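Tlr1174 protein (PDB 2OZT) catalyses the metal-dependent dehydration of 2-succinyl-6-hydroxy-2,4-cyclohexadiene-1-carboxylate to 2-succinylbenzoate, a step in phylloquinone biosynthesis. Local coordinates at residues I47-G52 and N59-L64; G54-N59 and E82-A87; A87-A92 and I244-F249; D221-S226 and Q231-R236. All coordinates share one frame; numbering follows the deposited sequence.

Interaction 1. Residues I47-G52 and N59-L64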
loop_
_atom_site.group_PDB
_atom_site.type_symbol
_atom_site.label_atom_id
_atom_site.label_comp_id
_atom_site.label_asym_id
_atom_site.label_seq_id
_atom_site.Cartn_x
_atom_site.Cartn_y
_atom_site.Cartn_z
ATOM N N ILE A 47 7.942 10.196 -6.005
ATOM C CA ILE A 47 6.718 10.813 -5.450
ATOM C C ILE A 47 5.556 10.437 -6.362
ATOM O O ILE A 47 5.490 10.865 -7.520
ATOM C CB ILE A 47 6.839 12.349 -5.470
ATOM C CG1 ILE A 47 8.099 12.782 -4.681
ATOM C CG2 ILE A 47 5.616 13.061 -4.956
ATOM C CD1 ILE A 47 8.430 14.283 -4.793
ATOM N N ALA A 48 4.638 9.603 -5.859
ATOM C CA ALA A 48 3.546 9.108 -6.691
ATOM C C ALA A 48 2.227 9.034 -5.922
ATOM O O ALA A 48 1.737 7.932 -5.676
ATOM C CB ALA A 48 3.924 7.711 -7.227
ATOM N N PRO A 49 1.611 10.172 -5.590
ATOM C CA PRO A 49 0.306 10.093 -4.944
ATOM C C PRO A 49 -0.695 9.372 -5.866
ATOM O O PRO A 49 -0.541 9.360 -7.118
ATOM C CB PRO A 49 -0.084 11.546 -4.751
ATOM C CG PRO A 49 0.688 12.315 -5.854
ATOM C CD PRO A 49 2.020 11.559 -5.875
ATOM N N LEU A 50 -1.664 8.704 -5.255
ATOM C CA LEU A 50 -2.597 7.887 -6.021
ATOM C C LEU A 50 -3.946 8.621 -6.104
ATOM O O LEU A 50 -4.514 8.944 -5.081
ATOM C CB LEU A 50 -2.739 6.522 -5.324
ATOM C CG LEU A 50 -3.527 5.401 -6.018
ATOM C CD1 LEU A 50 -2.877 4.994 -7.323
ATOM C CD2 LEU A 50 -3.601 4.197 -5.089
ATOM N N PRO A 51 -4.396 8.982 -7.333
ATOM C CA PRO A 51 -5.651 9.724 -7.485
ATOM C C PRO A 51 -6.803 9.074 -6.708
ATOM O O PRO A 51 -7.028 7.856 -6.824
ATOM C CB PRO A 51 -5.907 9.650 -9.001
ATOM C CG PRO A 51 -4.475 9.709 -9.607
ATOM C CD PRO A 51 -3.758 8.725 -8.643
ATOM N N GLY A 52 -7.486 9.895 -5.920
ATOM C CA GLY A 52 -8.614 9.419 -5.132
ATOM C C GLY A 52 -8.248 9.058 -3.713
ATOM O O GLY A 52 -9.123 9.008 -2.858
ATOM N N ASN A 59 -0.150 17.480 -9.153
ATOM C CA ASN A 59 0.095 18.914 -9.453
ATOM C C ASN A 59 0.612 19.692 -8.272
ATOM O O ASN A 59 1.498 20.575 -8.422
ATOM C CB ASN A 59 -1.185 19.562 -9.995
ATOM C CG ASN A 59 -1.501 19.113 -11.400
ATOM O OD1 ASN A 59 -0.723 18.420 -12.059
ATOM N ND2 ASN A 59 -2.709 19.476 -11.865
ATOM N N ALA A 60 0.133 19.381 -7.084
ATOM C CA ALA A 60 0.620 20.065 -5.898
ATOM C C ALA A 60 2.075 19.665 -5.581
ATOM O O ALA A 60 2.883 20.495 -5.114
ATOM C CB ALA A 60 -0.303 19.741 -4.701
ATOM N N ASP A 61 2.438 18.406 -5.823
ATOM C CA ASP A 61 3.813 17.942 -5.617
ATOM C C ASP A 61 4.752 18.636 -6.622
ATOM O O ASP A 61 5.919 18.983 -6.303
ATOM C CB ASP A 61 3.898 16.440 -5.824
ATOM C CG ASP A 61 3.162 15.653 -4.737
ATOM O OD1 ASP A 61 3.128 16.105 -3.570
ATOM O OD2 ASP A 61 2.672 14.563 -5.069
ATOM N N ILE A 62 4.254 18.839 -7.846
ATOM C CA ILE A 62 5.052 19.513 -8.894
ATOM C C ILE A 62 5.318 20.952 -8.473
ATOM O O ILE A 62 6.474 21.443 -8.548
ATOM C CB ILE A 62 4.352 19.459 -10.303
ATOM C CG1 ILE A 62 4.435 18.050 -10.869
ATOM C CG2 ILE A 62 5.091 20.403 -11.296
ATOM C CD1 ILE A 62 3.406 17.775 -11.956
ATOM N N ALA A 63 4.289 21.624 -7.987
ATOM C CA ALA A 63 4.444 22.999 -7.516
ATOM C C ALA A 63 5.486 23.044 -6.387
ATOM O O ALA A 63 6.362 23.908 -6.363
ATOM C CB ALA A 63 3.138 23.557 -7.056
ATOM N N LEU A 64 5.410 22.098 -5.453
ATOM C CA LEU A 64 6.404 21.980 -4.394
ATOM C C LEU A 64 7.788 21.859 -4.977
ATOM O O LEU A 64 8.705 22.603 -4.557
ATOM C CB LEU A 64 6.133 20.715 -3.557
ATOM C CG LEU A 64 7.235 20.495 -2.511
ATOM C CD1 LEU A 64 7.192 21.499 -1.344
ATOM C CD2 LEU A 64 7.264 19.050 -2.059
#
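Asp61 meets Ile47 and Pro49 with its carboxylate, and the contact between the two segments is nonpolar on one side and acidic on the other. OD2 does most of the touching. It lies 3.1 Å from CG of Pro49, with the ring's CD almost as near, so the edge of the pyrrolidine ring carries this half of the contact. The Pro49 ring and the Asp61 side chain approach from opposite directions. Ile47 adds its methyl branch: CG2 sits 3.3 Å from Asp61 OD2. That methyl points to the helix because CG2 is anti to the backbone N, while CG1 lies beside that N (chi1 -57°). No hydrogen bond joins the two segments.

The other oxygen of Asp61 looks to a residue outside the two segments. OD1 is close to OE2 of Glu56, so two carboxylates lie side by side, Asp61 buried and Glu56 partly exposed. Such closeness suggests that the pair may share a proton, with one pKa raised. Were Asp61 replaced by an alanine, Ile47 CG2 and the Pro49 ring would probably face a gap, and Glu56 would lose its carboxylate neighbour.

Arg28 of strand 23-36 donates hydrogen bonds to the carbonyl oxygens of Ala48 and Pro49. The arrangement packs the loop after strand 42-47 against helix 58-67, within the N-terminal capping domain characteristic of the enolase superfamily.

Interaction 2. Residues G54-N59 and E82-A87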
loop_
_atom_site.group_PDB
_atom_site.type_symbol
_atom_site.label_atom_id
_atom_site.label_comp_id
_atom_site.label_asym_id
_atom_site.label_seq_id
_atom_site.Cartn_x
_atom_site.Cartn_y
_atom_site.Cartn_z
ATOM N N GLY A 54 -6.722 10.187 -0.506
ATOM C CA GLY A 54 -6.352 11.433 0.146
ATOM C C GLY A 54 -6.422 12.674 -0.738
ATOM O O GLY A 54 -6.860 12.619 -1.899
ATOM N N SER A 55 -5.930 13.784 -0.200
ATOM C CA SER A 55 -6.051 15.083 -0.858
ATOM C C SER A 55 -4.832 15.504 -1.663
ATOM O O SER A 55 -4.878 16.525 -2.361
ATOM C CB SER A 55 -6.342 16.183 0.178
ATOM O OG SER A 55 -5.314 16.235 1.158
ATOM N N GLU A 56 -3.739 14.749 -1.560
ATOM C CA GLU A 56 -2.527 15.176 -2.273
ATOM C C GLU A 56 -2.687 14.901 -3.766
ATOM O O GLU A 56 -3.169 13.820 -4.185
ATOM C CB GLU A 56 -1.325 14.386 -1.734
ATOM C CG GLU A 56 -0.014 14.698 -2.439
ATOM C CD GLU A 56 1.155 13.995 -1.725
ATOM O OE1 GLU A 56 0.890 12.949 -1.093
ATOM O OE2 GLU A 56 2.324 14.459 -1.852
ATOM N N THR A 57 -2.297 15.884 -4.576
ATOM C CA THR A 57 -2.313 15.719 -6.034
ATOM C C THR A 57 -0.904 15.844 -6.600
ATOM O O THR A 57 -0.064 16.522 -6.043
ATOM C CB THR A 57 -3.193 16.788 -6.736
ATOM O OG1 THR A 57 -2.619 18.088 -6.517
ATOM C CG2 THR A 57 -4.656 16.719 -6.198
ATOM N N LEU A 58 -0.670 15.181 -7.718
ATOM C CA LEU A 58 0.612 15.285 -8.367
ATOM C C LEU A 58 0.864 16.745 -8.716
ATOM O O LEU A 58 2.009 17.235 -8.613
ATOM C CB LEU A 58 0.656 14.420 -9.610
ATOM C CG LEU A 58 2.018 14.396 -10.303
ATOM C CD1 LEU A 58 3.101 13.851 -9.356
ATOM C CD2 LEU A 58 1.962 13.574 -11.591
ATOM N N ASN A 59 -0.150 17.480 -9.153
ATOM C CA ASN A 59 0.095 18.914 -9.453
ATOM C C ASN A 59 0.612 19.692 -8.272
ATOM O O ASN A 59 1.498 20.575 -8.422
ATOM C CB ASN A 59 -1.185 19.562 -9.995
ATOM C CG ASN A 59 -1.501 19.113 -11.400
ATOM O OD1 ASN A 59 -0.723 18.420 -12.059
ATOM N ND2 ASN A 59 -2.709 19.476 -11.865
ATOM N N GLU A 82 3.012 18.893 5.505
ATOM C CA GLU A 82 2.434 17.631 5.931
ATOM C C GLU A 82 1.310 17.216 5.005
ATOM O O GLU A 82 0.970 16.023 4.932
ATOM C CB GLU A 82 1.911 17.747 7.383
ATOM C CG GLU A 82 1.067 16.555 7.876
ATOM C CD GLU A 82 0.686 16.657 9.349
ATOM O OE1 GLU A 82 1.448 17.263 10.134
ATOM O OE2 GLU A 82 -0.375 16.118 9.725
ATOM N N ALA A 83 0.720 18.183 4.294
ATOM C CA ALA A 83 -0.384 17.874 3.380
ATOM C C ALA A 83 0.109 17.185 2.095
ATOM O O ALA A 83 -0.689 16.797 1.256
ATOM C CB ALA A 83 -1.167 19.140 3.035
ATOM N N LEU A 84 1.427 17.058 1.940
ATOM C CA LEU A 84 1.995 16.368 0.756
ATOM C C LEU A 84 2.828 15.140 1.200
ATOM O O LEU A 84 4.067 15.113 1.065
ATOM C CB LEU A 84 2.899 17.321 -0.022
ATOM C CG LEU A 84 2.238 18.625 -0.506
ATOM C CD1 LEU A 84 3.296 19.555 -1.158
ATOM C CD2 LEU A 84 1.067 18.338 -1.447
ATOM N N PRO A 85 2.168 14.128 1.762
ATOM C CA PRO A 85 2.933 12.998 2.326
ATOM C C PRO A 85 3.703 12.172 1.311
ATOM O O PRO A 85 4.786 11.674 1.638
ATOM C CB PRO A 85 1.867 12.138 3.012
ATOM C CG PRO A 85 0.564 12.533 2.348
ATOM C CD PRO A 85 0.718 14.013 1.986
ATOM N N ALA A 86 3.197 12.016 0.085
ATOM C CA ALA A 86 4.014 11.325 -0.935
ATOM C C ALA A 86 5.313 12.098 -1.248
ATOM O O ALA A 86 6.346 11.476 -1.475
ATOM C CB ALA A 86 3.174 11.032 -2.214
ATOM N N ALA A 87 5.209 13.431 -1.271
ATOM C CA ALA A 87 6.433 14.244 -1.436
ATOM C C ALA A 87 7.388 14.052 -0.261
ATOM O O ALA A 87 8.604 13.922 -0.489
ATOM C CB ALA A 87 6.063 15.714 -1.607
HETATM O O HOH W 1 -2.898 17.734 0.181
#
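Glu56 lays its side chain across Leu84 and the start of helix 85-97. CG is anti to the backbone N (chi1 178°) and the chain stays extended beyond it, which carries the carboxylate past Leu84 to the first turn of the helix. Glu56 and Leu84 cross at about a right angle, with Glu56 CG 3.9 Å from Leu84 CD2. The carboxylate then takes two backbone N-H groups, one to each oxygen. Ala86 N donates to OE1 at 2.8 Å, with an angle of 160° at the hydrogen. Ala87 N donates to OE2 at 3.1 Å and is nearly as straight. Both oxygens use their syn lone pairs, so the group is held by a bidentate grip that fixes its rotation. Glu56 thus serves the N-terminal end of helix 85-97 from a separate part of the N-terminal domain, binding two N-H groups of the first turn, while Leu84 itself is at the N-cap position. The partial positive end of the helix would probably favour negative charge on Glu56, against the pull of the nearby Asp61 carboxylate.

Apolar atoms pack round the same oxygens. Pro85 CD is 3.3 Å from OE1, and the Ala86 methyl lies at a similar distance. At the more exposed end a water joins the segments. It donates to Ala83 O at 2.6 Å and is 3.0 Å from Ser55 OG. Thr57, the N-cap of its own helix 58-67, accepts a hydrogen bond from Ala60 N at OG1.

Interaction 3. Residues A87-A92 and I244-F249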
loop_
_atom_site.group_PDB
_atom_site.type_symbol
_atom_site.label_atom_id
_atom_site.label_comp_id
_atom_site.label_asym_id
_atom_site.label_seq_id
_atom_site.Cartn_x
_atom_site.Cartn_y
_atom_site.Cartn_z
ATOM N N ALA A 87 5.209 13.431 -1.271
ATOM C CA ALA A 87 6.433 14.244 -1.436
ATOM C C ALA A 87 7.388 14.052 -0.261
ATOM O O ALA A 87 8.604 13.922 -0.489
ATOM C CB ALA A 87 6.063 15.714 -1.607
ATOM N N GLN A 88 6.869 14.040 0.969
ATOM C CA GLN A 88 7.694 13.727 2.140
ATOM C C GLN A 88 8.402 12.378 1.964
ATOM O O GLN A 88 9.612 12.246 2.226
ATOM C CB GLN A 88 6.893 13.726 3.434
ATOM C CG GLN A 88 6.216 15.050 3.819
ATOM C CD GLN A 88 5.383 14.887 5.098
ATOM O OE1 GLN A 88 4.483 14.024 5.186
ATOM N NE2 GLN A 88 5.643 15.755 6.073
ATOM N N PHE A 89 7.682 11.355 1.527
ATOM C CA PHE A 89 8.300 10.044 1.307
ATOM C C PHE A 89 9.375 10.128 0.241
ATOM O O PHE A 89 10.508 9.623 0.419
ATOM C CB PHE A 89 7.223 9.027 0.862
ATOM C CG PHE A 89 7.780 7.758 0.270
ATOM C CD1 PHE A 89 8.136 6.686 1.066
ATOM C CD2 PHE A 89 7.987 7.636 -1.116
ATOM C CE1 PHE A 89 8.608 5.500 0.532
ATOM C CE2 PHE A 89 8.488 6.448 -1.667
ATOM C CZ PHE A 89 8.803 5.372 -0.851
ATOM N N GLY A 90 9.051 10.791 -0.872
ATOM C CA GLY A 90 10.038 10.841 -1.958
ATOM C C GLY A 90 11.335 11.539 -1.578
ATOM O O GLY A 90 12.421 10.993 -1.854
ATOM N N PHE A 91 11.204 12.704 -0.948
ATOM C CA PHE A 91 12.428 13.425 -0.570
ATOM C C PHE A 91 13.177 12.698 0.528
ATOM O O PHE A 91 14.394 12.629 0.470
ATOM C CB PHE A 91 12.099 14.839 -0.184
ATOM C CG PHE A 91 11.950 15.755 -1.378
ATOM C CD1 PHE A 91 13.118 16.263 -2.004
ATOM C CD2 PHE A 91 10.687 16.031 -1.934
ATOM C CE1 PHE A 91 13.015 17.112 -3.120
ATOM C CE2 PHE A 91 10.570 16.842 -3.058
ATOM C CZ PHE A 91 11.736 17.383 -3.633
ATOM N N ALA A 92 12.490 12.157 1.515
ATOM C CA ALA A 92 13.179 11.484 2.620
ATOM C C ALA A 92 13.934 10.263 2.141
ATOM O O ALA A 92 15.115 10.039 2.486
ATOM C CB ALA A 92 12.188 11.123 3.729
ATOM N N ILE A 244 -0.778 -0.172 5.292
ATOM C CA ILE A 244 0.052 1.018 5.109
ATOM C C ILE A 244 0.606 1.063 3.700
ATOM O O ILE A 244 1.289 0.105 3.264
ATOM C CB ILE A 244 1.257 0.929 6.070
ATOM C CG1 ILE A 244 0.824 0.848 7.542
ATOM C CG2 ILE A 244 2.225 2.131 5.861
ATOM C CD1 ILE A 244 -0.047 2.031 8.022
ATOM N N LYS A 245 0.303 2.152 2.988
ATOM C CA LYS A 245 0.917 2.388 1.673
ATOM C C LYS A 245 2.064 3.350 1.870
ATOM O O LYS A 245 1.890 4.563 1.908
ATOM C CB LYS A 245 -0.073 3.010 0.677
ATOM C CG LYS A 245 -1.150 2.024 0.162
ATOM C CD LYS A 245 -2.219 1.560 1.203
ATOM C CE LYS A 245 -3.038 2.705 1.796
ATOM N NZ LYS A 245 -4.049 2.087 2.806
ATOM N N THR A 246 3.246 2.766 2.055
ATOM C CA THR A 246 4.398 3.564 2.469
ATOM C C THR A 246 4.680 4.726 1.501
ATOM O O THR A 246 5.071 5.815 1.949
ATOM C CB THR A 246 5.577 2.657 2.640
ATOM O OG1 THR A 246 5.285 1.665 3.629
ATOM C CG2 THR A 246 6.845 3.391 3.111
ATOM N N ALA A 247 4.479 4.501 0.210
ATOM C CA ALA A 247 4.779 5.559 -0.758
ATOM C C ALA A 247 3.858 6.759 -0.616
ATOM O O ALA A 247 4.169 7.860 -1.111
ATOM C CB ALA A 247 4.703 4.991 -2.181
ATOM N N LEU A 248 2.683 6.549 0.019
ATOM C CA LEU A 248 1.690 7.629 0.149
ATOM C C LEU A 248 1.628 8.269 1.533
ATOM O O LEU A 248 0.902 9.232 1.746
ATOM C CB LEU A 248 0.269 7.098 -0.135
ATOM C CG LEU A 248 0.122 6.269 -1.398
ATOM C CD1 LEU A 248 -1.387 5.851 -1.552
ATOM C CD2 LEU A 248 0.632 7.082 -2.629
ATOM N N PHE A 249 2.391 7.694 2.469
ATOM C CA PHE A 249 2.129 7.870 3.888
ATOM C C PHE A 249 2.795 9.094 4.516
ATOM O O PHE A 249 2.215 9.708 5.428
ATOM C CB PHE A 249 2.599 6.578 4.568
ATOM C CG PHE A 249 2.701 6.631 6.059
ATOM C CD1 PHE A 249 1.650 6.161 6.887
ATOM C CD2 PHE A 249 3.885 7.077 6.649
ATOM C CE1 PHE A 249 1.802 6.164 8.297
ATOM C CE2 PHE A 249 4.022 7.125 8.040
ATOM C CZ PHE A 249 2.983 6.650 8.847
HETATM O O HOH W 2 2.539 12.291 6.709
#
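The ring of Phe89 is covered on one face by Ala247, and these two residues, with Thr246, bury most of the surface in this contact. The alpha carbon of Ala247 is 3.7 Å from the ring centroid and only 5° off the ring normal. This is a CH-pi contact, with CA almost squarely over the middle of the ring. The Ala247 methyl comes in farther out, its CB 4.1 Å from Phe89 CE2. Phe89 reaches this place because CG is anti to the backbone N (chi1 165°), which swings the ring from helix 85-97 toward the short, weakly bonded helix at about 246-249.

Thr246 lies beside the ring on its CD1 and CE1 side. Its methyl CG2 is 3.8 Å from Phe89 CE1, and the two side chains cross at about a right angle. The carbonyl of Thr246 also comes near, with O 3.3 Å from Phe89 CD1. Ala279 and Ile283 of helix 277-290 also touch the ring.

One water bridges the segments beside this apolar patch. It donates to Gln88 OE1 at 3.0 Å and to Phe249 O at 2.9 Å. Helix 85-97 belongs to the N-terminal domain and residues 244-249 to the barrel domain. The contact is thus part of the interface between the two domains. Lys245, predicted to be the proton acceptor, directly precedes Thr246. With no direct hydrogen bond between the segments, the join rests on dispersion and CH-pi packing of a buried ring, with one water-mediated polar link at its side.

Interaction 4. Residues D221-S226 and Q231-R236. With NA (sodium ion), chain D.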
loop_
_atom_site.group_PDB
_atom_site.type_symbol
_atom_site.label_atom_id
_atom_site.label_comp_id
_atom_site.label_asym_id
_atom_site.label_seq_id
_atom_site.Cartn_x
_atom_site.Cartn_y
_atom_site.Cartn_z
ATOM N N ASP A 221 -8.002 0.503 5.037
ATOM C CA ASP A 221 -7.168 0.662 3.826
ATOM C C ASP A 221 -7.455 2.048 3.278
ATOM O O ASP A 221 -6.658 2.961 3.488
ATOM C CB ASP A 221 -7.477 -0.474 2.838
ATOM C CG ASP A 221 -6.669 -0.404 1.561
ATOM O OD1 ASP A 221 -5.570 0.215 1.528
ATOM O OD2 ASP A 221 -7.114 -0.984 0.539
ATOM N N GLU A 222 -8.573 2.230 2.586
ATOM C CA GLU A 222 -8.949 3.553 2.104
ATOM C C GLU A 222 -8.991 4.564 3.233
ATOM O O GLU A 222 -8.707 5.761 3.014
ATOM C CB GLU A 222 -10.315 3.473 1.401
ATOM C CG GLU A 222 -10.300 2.789 0.006
ATOM C CD GLU A 222 -10.448 1.269 -0.016
ATOM O OE1 GLU A 222 -10.302 0.613 1.034
ATOM O OE2 GLU A 222 -10.672 0.697 -1.141
ATOM N N SER A 223 -9.281 4.105 4.453
ATOM C CA SER A 223 -9.328 5.006 5.594
ATOM C C SER A 223 -7.972 5.504 6.074
ATOM O O SER A 223 -7.926 6.503 6.833
ATOM C CB SER A 223 -10.028 4.337 6.788
ATOM O OG SER A 223 -11.450 4.265 6.611
ATOM N N VAL A 224 -6.906 4.777 5.713
ATOM C CA VAL A 224 -5.570 5.118 6.212
ATOM C C VAL A 224 -4.554 5.295 5.086
ATOM O O VAL A 224 -3.922 4.354 4.644
ATOM C CB VAL A 224 -5.056 4.167 7.331
ATOM C CG1 VAL A 224 -5.877 4.378 8.636
ATOM C CG2 VAL A 224 -5.109 2.689 6.930
ATOM N N VAL A 225 -4.440 6.520 4.621
ATOM C CA VAL A 225 -3.476 6.863 3.575
ATOM C C VAL A 225 -2.242 7.534 4.207
ATOM O O VAL A 225 -1.100 7.055 4.078
ATOM C CB VAL A 225 -4.156 7.747 2.519
ATOM C CG1 VAL A 225 -3.133 8.218 1.450
ATOM C CG2 VAL A 225 -5.342 6.970 1.875
ATOM N N SER A 226 -2.484 8.610 4.931
ATOM C CA SER A 226 -1.404 9.416 5.514
ATOM C C SER A 226 -1.104 9.062 6.963
ATOM O O SER A 226 -1.933 8.439 7.662
ATOM C CB SER A 226 -1.798 10.897 5.470
ATOM O OG SER A 226 -2.892 11.117 6.371
ATOM N N GLN A 231 -2.548 8.003 12.731
ATOM C CA GLN A 231 -2.543 8.482 14.118
ATOM C C GLN A 231 -3.967 8.703 14.635
ATOM O O GLN A 231 -4.251 8.361 15.790
ATOM C CB GLN A 231 -1.720 9.768 14.231
ATOM C CG GLN A 231 -1.705 10.307 15.662
ATOM C CD GLN A 231 -0.873 11.518 15.827
ATOM O OE1 GLN A 231 0.356 11.426 15.887
ATOM N NE2 GLN A 231 -1.526 12.674 15.958
ATOM N N ARG A 232 -4.838 9.306 13.817
ATOM C CA ARG A 232 -6.249 9.489 14.247
ATOM C C ARG A 232 -6.924 8.161 14.664
ATOM O O ARG A 232 -7.650 8.070 15.686
ATOM C CB ARG A 232 -7.041 10.194 13.146
ATOM C CG ARG A 232 -8.519 10.411 13.448
ATOM C CD ARG A 232 -9.171 11.267 12.334
ATOM N NE ARG A 232 -8.579 12.619 12.294
ATOM C CZ ARG A 232 -7.798 13.100 11.324
ATOM N NH1 ARG A 232 -7.528 12.374 10.246
ATOM N NH2 ARG A 232 -7.295 14.335 11.419
ATOM N N TRP A 233 -6.652 7.098 13.903
ATOM C CA TRP A 233 -7.278 5.800 14.193
ATOM C C TRP A 233 -6.650 5.109 15.399
ATOM O O TRP A 233 -7.325 4.443 16.174
ATOM C CB TRP A 233 -7.230 4.940 12.947
ATOM C CG TRP A 233 -8.365 5.273 12.011
ATOM C CD1 TRP A 233 -8.321 5.973 10.833
ATOM C CD2 TRP A 233 -9.734 4.931 12.221
ATOM N NE1 TRP A 233 -9.586 6.051 10.275
ATOM C CE2 TRP A 233 -10.462 5.409 11.110
ATOM C CE3 TRP A 233 -10.407 4.226 13.228
ATOM C CZ2 TRP A 233 -11.833 5.228 10.984
ATOM C CZ3 TRP A 233 -11.766 4.019 13.096
ATOM C CH2 TRP A 233 -12.472 4.523 11.992
ATOM N N VAL A 234 -5.347 5.289 15.587
ATOM C CA VAL A 234 -4.725 4.792 16.812
ATOM C C VAL A 234 -5.364 5.475 18.020
ATOM O O VAL A 234 -5.630 4.832 19.033
ATOM C CB VAL A 234 -3.226 5.110 16.796
ATOM C CG1 VAL A 234 -2.600 4.860 18.134
ATOM C CG2 VAL A 234 -2.511 4.254 15.697
ATOM N N ASP A 235 -5.544 6.784 17.916
ATOM C CA ASP A 235 -6.032 7.535 19.089
ATOM C C ASP A 235 -7.506 7.232 19.329
ATOM O O ASP A 235 -8.001 7.446 20.451
ATOM C CB ASP A 235 -5.744 9.045 18.945
ATOM C CG ASP A 235 -4.255 9.374 19.003
ATOM O OD1 ASP A 235 -3.459 8.559 19.510
ATOM O OD2 ASP A 235 -3.892 10.475 18.550
ATOM N N ARG A 236 -8.208 6.763 18.297
ATOM C CA ARG A 236 -9.574 6.244 18.458
ATOM C C ARG A 236 -9.611 4.844 19.064
ATOM O O ARG A 236 -10.699 4.294 19.296
ATOM C CB ARG A 236 -10.289 6.188 17.099
ATOM C CG ARG A 236 -10.841 7.525 16.666
ATOM C CD ARG A 236 -11.272 7.517 15.183
ATOM N NE ARG A 236 -11.842 8.809 14.822
ATOM C CZ ARG A 236 -12.113 9.208 13.589
ATOM N NH1 ARG A 236 -11.875 8.415 12.538
ATOM N NH2 ARG A 236 -12.644 10.407 13.407
HETATM NA NA NA D . -9.664 -1.973 0.709
HETATM O O HOH W 3 -9.966 7.827 7.910
#
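Val224 and Trp233 meet at about a right angle, with Val224 CG1 3.7 Å from CD1 of the indole. CG1 is anti to the carbonyl carbon (chi1 -69°), which turns this methyl toward the helix. Trp233 has its CG beside the backbone N (chi1 -83°), which brings CD1 and NE1 of the five-membered ring to the loop. Its NE1 is 3.8 Å from Ser223 O and not bonded to it directly. A water in the indole plane bridges the two, accepting from Trp233 NE1 at 3.0 Å and donating to Ser223 O at 2.7 Å. Within residues 231-236, NH1 of Arg236 lies 3.5 Å above the indole plane, offset toward the rim. A leucine in place of Trp233 would probably leave this water without its N-H donor, take away one of the surfaces the Arg236 guanidinium rests on, and open a gap beside Val224.

The loop starts with a type I turn from Asp221 to Val224. Glu222 bends at chi2 (87°), which brings OE1 back to the sodium ion. Asp221 OD2 and Glu222 OE1 each bind this ion at 2.7 Å, and Asp167 also binds it. Asp167 and Asp221 are also magnesium ligands, so the sodium lies at or beside the magnesium site. Ser223 OG is hydrogen-bonded to Gln197 NE2.

This is a strand-to-helix connection of the barrel domain. The loop leaves strand 218-220 and leads into helix 227-235. Trp233 also touches Phe242 of strand 241-244, and Trp204 and Leu208 of helix 204-213.

Overall arrangement
Interactions 1 and 2 belong to the N-terminal domain, with centres about 5 Å apart. They share Asn59 and helix 58-67, and the carboxylates of Asp61 and Glu56 lie side by side where the two contacts touch. Their segments alternate along the chain. Interaction 3 follows and shares Ala87 and helix 85-97 with interaction 2, its centre about 9 Å away. It ties that helix to the barrel domain just after Lys245. Interaction 4 lies within the chain between the segments of interaction 3, with centres about 15 Å apart. A salt bridge from Lys245 to Asp221 connects them. The contacts thus run from the capping domain, across the domain interface, to the metal site of the barrel.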